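Local coordinates for protein glutamine synthetase (Streptomyces coelicolor, PDB 4BAX) that belongs to the glutamine synthetase family, pairing a beta-grasp domain with a larger catalytic domain in an assembly of ten subunits, at residues H158-I172 with F183-Q196. Residues are numbered along the deposited sequence; the frame is centred on the assembly and turned at random.
Sequences HLENCLKAGLGISGI and FQVGPLAPLEVSDQ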
loop_
_atom_site.group_PDB
_atom_site.type_symbol
_atom_site.label_atom_id
_atom_site.label_comp_id
_atom_site.label_asym_id
_atom_site.label_seq_id
_atom_site.Cartn_x
_atom_site.Cartn_y
_atom_site.Cartn_z
ATOM N N HIS A 158 10.426 -16.042 -26.330
ATOM C CA HIS A 158 10.662 -17.466 -26.486
ATOM C C HIS A 158 10.718 -17.920 -27.957
ATOM O O HIS A 158 11.605 -18.704 -28.351
ATOM C CB HIS A 158 9.606 -18.231 -25.731
ATOM C CG HIS A 158 9.617 -19.701 -25.994
ATOM N ND1 HIS A 158 8.651 -20.328 -26.751
ATOM C CD2 HIS A 158 10.481 -20.665 -25.601
ATOM C CE1 HIS A 158 8.912 -21.620 -26.801
ATOM N NE2 HIS A 158 10.016 -21.851 -26.111
ATOM N N LEU A 159 9.805 -17.408 -28.781
ATOM C CA LEU A 159 9.813 -17.790 -30.190
ATOM C C LEU A 159 11.104 -17.325 -30.879
ATOM O O LEU A 159 11.742 -18.102 -31.612
ATOM C CB LEU A 159 8.568 -17.271 -30.910
ATOM C CG LEU A 159 8.573 -17.351 -32.432
ATOM C CD1 LEU A 159 8.432 -18.797 -32.891
ATOM C CD2 LEU A 159 7.460 -16.501 -32.993
ATOM N N GLU A 160 11.490 -16.072 -30.631
ATOM C CA GLU A 160 12.730 -15.539 -31.185
ATOM C C GLU A 160 13.930 -16.330 -30.649
ATOM O O GLU A 160 14.848 -16.668 -31.386
ATOM C CB GLU A 160 12.866 -14.044 -30.876
ATOM C CG GLU A 160 14.118 -13.364 -31.470
ATOM C CD GLU A 160 14.131 -13.364 -33.023
ATOM O OE1 GLU A 160 13.180 -13.878 -33.655
ATOM O OE2 GLU A 160 15.101 -12.852 -33.626
ATOM N N ASN A 161 13.863 -16.710 -29.376
ATOM C CA ASN A 161 14.917 -17.509 -28.776
ATOM C C ASN A 161 15.030 -18.903 -29.409
ATOM O O ASN A 161 16.146 -19.370 -29.661
ATOM C CB ASN A 161 14.691 -17.619 -27.269
ATOM C CG ASN A 161 15.208 -16.399 -26.521
ATOM O OD1 ASN A 161 16.017 -15.642 -27.055
ATOM N ND2 ASN A 161 14.751 -16.205 -25.285
ATOM N N CYS A 162 13.897 -19.547 -29.688
ATOM C CA CYS A 162 13.878 -20.874 -30.317
ATOM C C CYS A 162 14.482 -20.821 -31.745
ATOM O O CYS A 162 15.246 -21.713 -32.166
ATOM C CB CYS A 162 12.447 -21.423 -30.362
ATOM S SG CYS A 162 11.813 -22.023 -28.724
ATOM N N LEU A 163 14.128 -19.776 -32.495
ATOM C CA LEU A 163 14.639 -19.603 -33.861
ATOM C C LEU A 163 16.142 -19.295 -33.915
ATOM O O LEU A 163 16.871 -19.853 -34.746
ATOM C CB LEU A 163 13.831 -18.535 -34.609
ATOM C CG LEU A 163 12.352 -18.922 -34.798
ATOM C CD1 LEU A 163 11.485 -17.804 -35.363
ATOM C CD2 LEU A 163 12.247 -20.142 -35.698
ATOM N N LYS A 164 16.608 -18.456 -32.989
ATOM C CA LYS A 164 18.030 -18.151 -32.881
ATOM C C LYS A 164 18.796 -19.418 -32.527
ATOM O O LYS A 164 19.924 -19.612 -32.977
ATOM C CB LYS A 164 18.256 -17.073 -31.824
ATOM C CG LYS A 164 18.626 -15.726 -32.396
ATOM C CD LYS A 164 17.791 -14.632 -31.749
ATOM C CE LYS A 164 18.162 -14.412 -30.291
ATOM N NZ LYS A 164 18.486 -12.971 -30.067
ATOM N N ALA A 165 18.167 -20.280 -31.732
ATOM C CA ALA A 165 18.710 -21.601 -31.409
ATOM C C ALA A 165 18.641 -22.587 -32.595
ATOM O O ALA A 165 19.282 -23.643 -32.567
ATOM C CB ALA A 165 17.995 -22.178 -30.205
ATOM N N GLY A 166 17.857 -22.246 -33.622
ATOM C CA GLY A 166 17.733 -23.095 -34.793
ATOM C C GLY A 166 16.682 -24.189 -34.769
ATOM O O GLY A 166 16.639 -25.055 -35.653
ATOM N N LEU A 167 15.784 -24.131 -33.800
ATOM C CA LEU A 167 14.760 -25.161 -33.673
ATOM C C LEU A 167 13.674 -25.078 -34.743
ATOM O O LEU A 167 13.386 -23.992 -35.267
ATOM C CB LEU A 167 14.140 -25.111 -32.297
ATOM C CG LEU A 167 15.132 -25.068 -31.146
ATOM C CD1 LEU A 167 14.321 -25.107 -29.819
ATOM C CD2 LEU A 167 16.105 -26.236 -31.282
ATOM N N GLY A 168 13.104 -26.224 -35.107
ATOM C CA GLY A 168 12.111 -26.246 -36.167
ATOM C C GLY A 168 10.736 -25.889 -35.636
ATOM O O GLY A 168 9.891 -26.753 -35.362
ATOM N N ILE A 169 10.515 -24.590 -35.480
ATOM C CA ILE A 169 9.237 -24.108 -35.015
ATOM C C ILE A 169 8.449 -23.712 -36.246
ATOM O O ILE A 169 8.948 -22.946 -37.072
ATOM C CB ILE A 169 9.411 -22.874 -34.122
ATOM C CG1 ILE A 169 10.436 -23.158 -33.019
ATOM C CG2 ILE A 169 8.070 -22.446 -33.549
ATOM C CD1 ILE A 169 9.991 -24.238 -32.063
ATOM N N SER A 170 7.217 -24.204 -36.369
ATOM C CA SER A 170 6.426 -23.876 -37.557
ATOM C C SER A 170 5.444 -22.764 -37.299
ATOM O O SER A 170 5.040 -22.060 -38.246
ATOM C CB SER A 170 5.692 -25.104 -38.107
ATOM O OG SER A 170 5.115 -25.863 -37.060
ATOM N N GLY A 171 5.059 -22.613 -36.030
ATOM C CA GLY A 171 4.112 -21.583 -35.641
ATOM C C GLY A 171 3.905 -21.476 -34.146
ATOM O O GLY A 171 4.358 -22.331 -33.368
ATOM N N ILE A 172 3.253 -20.389 -33.748
ATOM C CA ILE A 172 2.777 -20.209 -32.389
ATOM C C ILE A 172 1.394 -19.571 -32.471
ATOM O O ILE A 172 1.075 -18.884 -33.456
ATOM C CB ILE A 172 3.724 -19.299 -31.533
ATOM C CG1 ILE A 172 3.873 -17.920 -32.179
ATOM C CG2 ILE A 172 5.109 -19.915 -31.375
ATOM C CD1 ILE A 172 4.015 -16.804 -31.177
ATOM N N PHE A 183 2.986 -23.620 -29.264
ATOM C CA PHE A 183 3.984 -23.562 -30.331
ATOM C C PHE A 183 4.102 -24.936 -30.989
ATOM O O PHE A 183 3.919 -25.960 -30.333
ATOM C CB PHE A 183 5.339 -23.007 -29.841
ATOM C CG PHE A 183 6.069 -23.917 -28.874
ATOM C CD1 PHE A 183 6.875 -24.953 -29.329
ATOM C CD2 PHE A 183 5.932 -23.750 -27.506
ATOM C CE1 PHE A 183 7.540 -25.800 -28.431
ATOM C CE2 PHE A 183 6.593 -24.594 -26.617
ATOM C CZ PHE A 183 7.402 -25.615 -27.088
ATOM N N GLN A 184 4.385 -24.961 -32.286
ATOM C CA GLN A 184 4.404 -26.218 -33.031
ATOM C C GLN A 184 5.827 -26.556 -33.457
ATOM O O GLN A 184 6.489 -25.735 -34.107
ATOM C CB GLN A 184 3.479 -26.125 -34.249
ATOM C CG GLN A 184 2.019 -25.831 -33.892
ATOM C CD GLN A 184 1.600 -24.438 -34.334
ATOM O OE1 GLN A 184 2.078 -23.943 -35.355
ATOM N NE2 GLN A 184 0.707 -23.794 -33.572
ATOM N N VAL A 185 6.279 -27.762 -33.115
ATOM C CA VAL A 185 7.602 -28.217 -33.497
ATOM C C VAL A 185 7.489 -29.314 -34.545
ATOM O O VAL A 185 6.788 -30.316 -34.348
ATOM C CB VAL A 185 8.387 -28.760 -32.302
ATOM C CG1 VAL A 185 9.838 -29.017 -32.716
ATOM C CG2 VAL A 185 8.340 -27.789 -31.163
ATOM N N GLY A 186 8.219 -29.144 -35.640
ATOM C CA GLY A 186 8.220 -30.124 -36.705
ATOM C C GLY A 186 8.006 -29.466 -38.060
ATOM O O GLY A 186 7.912 -28.246 -38.163
ATOM N N PRO A 187 7.891 -30.273 -39.115
ATOM C CA PRO A 187 7.980 -31.737 -39.052
ATOM C C PRO A 187 9.433 -32.225 -38.969
ATOM O O PRO A 187 10.306 -31.670 -39.649
ATOM C CB PRO A 187 7.316 -32.182 -40.363
ATOM C CG PRO A 187 7.367 -30.947 -41.294
ATOM C CD PRO A 187 7.866 -29.765 -40.500
ATOM N N LEU A 188 9.678 -33.232 -38.125
ATOM C CA LEU A 188 11.033 -33.710 -37.854
ATOM C C LEU A 188 11.041 -35.201 -37.561
ATOM O O LEU A 188 10.001 -35.791 -37.285
ATOM C CB LEU A 188 11.656 -32.947 -36.675
ATOM C CG LEU A 188 12.047 -31.495 -36.964
ATOM C CD1 LEU A 188 12.219 -30.670 -35.671
ATOM C CD2 LEU A 188 13.330 -31.503 -37.813
ATOM N N ALA A 189 12.232 -35.792 -37.619
ATOM C CA ALA A 189 12.463 -37.190 -37.265
ATOM C C ALA A 189 12.324 -37.351 -35.735
ATOM O O ALA A 189 12.545 -36.386 -34.993
ATOM C CB ALA A 189 13.854 -37.604 -37.728
ATOM N N PRO A 190 12.000 -38.570 -35.260
ATOM C CA PRO A 190 11.594 -38.765 -33.853
ATOM C C PRO A 190 12.623 -38.279 -32.827
ATOM O O PRO A 190 12.271 -37.551 -31.894
ATOM C CB PRO A 190 11.427 -40.289 -33.740
ATOM C CG PRO A 190 11.133 -40.756 -35.129
ATOM C CD PRO A 190 11.841 -39.799 -36.067
ATOM N N LEU A 191 13.889 -38.620 -33.031
ATOM C CA LEU A 191 14.918 -38.150 -32.113
ATOM C C LEU A 191 15.123 -36.646 -32.201
ATOM O O LEU A 191 15.252 -35.965 -31.180
ATOM C CB LEU A 191 16.243 -38.900 -32.324
ATOM C CG LEU A 191 16.231 -40.357 -31.849
ATOM C CD1 LEU A 191 17.335 -41.180 -32.517
ATOM C CD2 LEU A 191 16.365 -40.416 -30.325
ATOM N N GLU A 192 15.119 -36.124 -33.423
ATOM C CA GLU A 192 15.326 -34.701 -33.618
ATOM C C GLU A 192 14.151 -33.870 -33.046
ATOM O O GLU A 192 14.356 -32.837 -32.395
ATOM C CB GLU A 192 15.596 -34.381 -35.097
ATOM C CG GLU A 192 16.147 -32.972 -35.351
ATOM C CD GLU A 192 17.588 -32.745 -34.859
ATOM O OE1 GLU A 192 18.216 -33.690 -34.322
ATOM O OE2 GLU A 192 18.080 -31.592 -34.974
ATOM N N VAL A 193 12.929 -34.335 -33.262
ATOM C CA VAL A 193 11.770 -33.625 -32.739
ATOM C C VAL A 193 11.703 -33.604 -31.215
ATOM O O VAL A 193 11.344 -32.584 -30.611
ATOM C CB VAL A 193 10.442 -34.146 -33.349
ATOM C CG1 VAL A 193 9.946 -35.417 -32.645
ATOM C CG2 VAL A 193 9.390 -33.038 -33.353
ATOM N N SER A 194 12.105 -34.723 -30.612
ATOM C CA SER A 194 12.074 -34.906 -29.174
ATOM C C SER A 194 13.125 -34.068 -28.490
ATOM O O SER A 194 12.856 -33.429 -27.461
ATOM C CB SER A 194 12.281 -36.386 -28.831
ATOM O OG SER A 194 11.152 -37.193 -29.123
ATOM N N ASP A 195 14.311 -34.050 -29.090
ATOM C CA ASP A 195 15.431 -33.281 -28.580
ATOM C C ASP A 195 15.110 -31.794 -28.633
ATOM O O ASP A 195 15.351 -31.078 -27.649
ATOM C CB ASP A 195 16.705 -33.568 -29.380
ATOM C CG ASP A 195 17.293 -34.943 -29.066
ATOM O OD1 ASP A 195 16.965 -35.510 -27.995
ATOM O OD2 ASP A 195 18.077 -35.473 -29.889
ATOM N N GLN A 196 14.548 -31.328 -29.754
ATOM C CA GLN A 196 14.268 -29.893 -29.926
ATOM C C GLN A 196 13.169 -29.397 -28.972
ATOM O O GLN A 196 13.297 -28.325 -28.377
ATOM C CB GLN A 196 13.908 -29.566 -31.391
ATOM C CG GLN A 196 15.027 -29.797 -32.422
ATOM C CD GLN A 196 14.812 -29.061 -33.757
ATOM O OE1 GLN A 196 13.911 -28.232 -33.884
ATOM N NE2 GLN A 196 15.672 -29.345 -34.748
HETATM O O HOH W 1 2.384 -24.954 -37.662
#
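H158 brings the CE1 edge of its imidazole over one face of the F183 ring, near the rim, with CE1 3.7 Å from F183 CD2. The ring planes make an oblique pair, inclined at 59°. With its CG anti to the backbone N (chi1 171°), H158 reaches out from helix 152-164 toward the sheet, while its NE2 is bound to A200 O of helix 190-210; a histidine suits the place, being flat enough to pack on phenylalanine yet able to bond a helix carbonyl. F183 shares its side of the hairpin with I169, I172 and V185. I172 CG2 presses on F183 CB at 3.5 Å, and I169 CD1 meets V185 CG2 at 4.0 Å, beta-branched residues packing beside the ring.

Strands 169-172 and 183-186 run antiparallel, tied by S170 N to Q184 O (2.8 Å), Q184 N to G171 O and G186 N to G168 O. On the other side of the sheet, Q184 bends at chi2 (111°) and lays its amide against the backbone of G171, consistent with a glycine there, which has no side chain to compete for the place. A water lies between Q184 OE1 and S170 OG and may bridge them, though its modelled approach to OE1 is too short to trust; Q184 NE2 is held by E182.

Beyond the strands, Q196 extends from its helix past L167, the two side chains running in opposite directions. Its OE1 is modelled 2.5 Å from G168 N, at an inverse gamma turn; the hydrogen bond is probable but its length doubtful. Its NE2 bonds weakly to E192 OE2.

The contact thus joins the beta hairpin of the catalytic domain to both flanking helices: largely apolar side chains pack with H158 on one side, the Q184 amide and S170 hydroxyl lie on the other, and the Q196 carboxamide, acceptor and donor in one, probably takes up the G168 N-H in the loop leading into the hairpin.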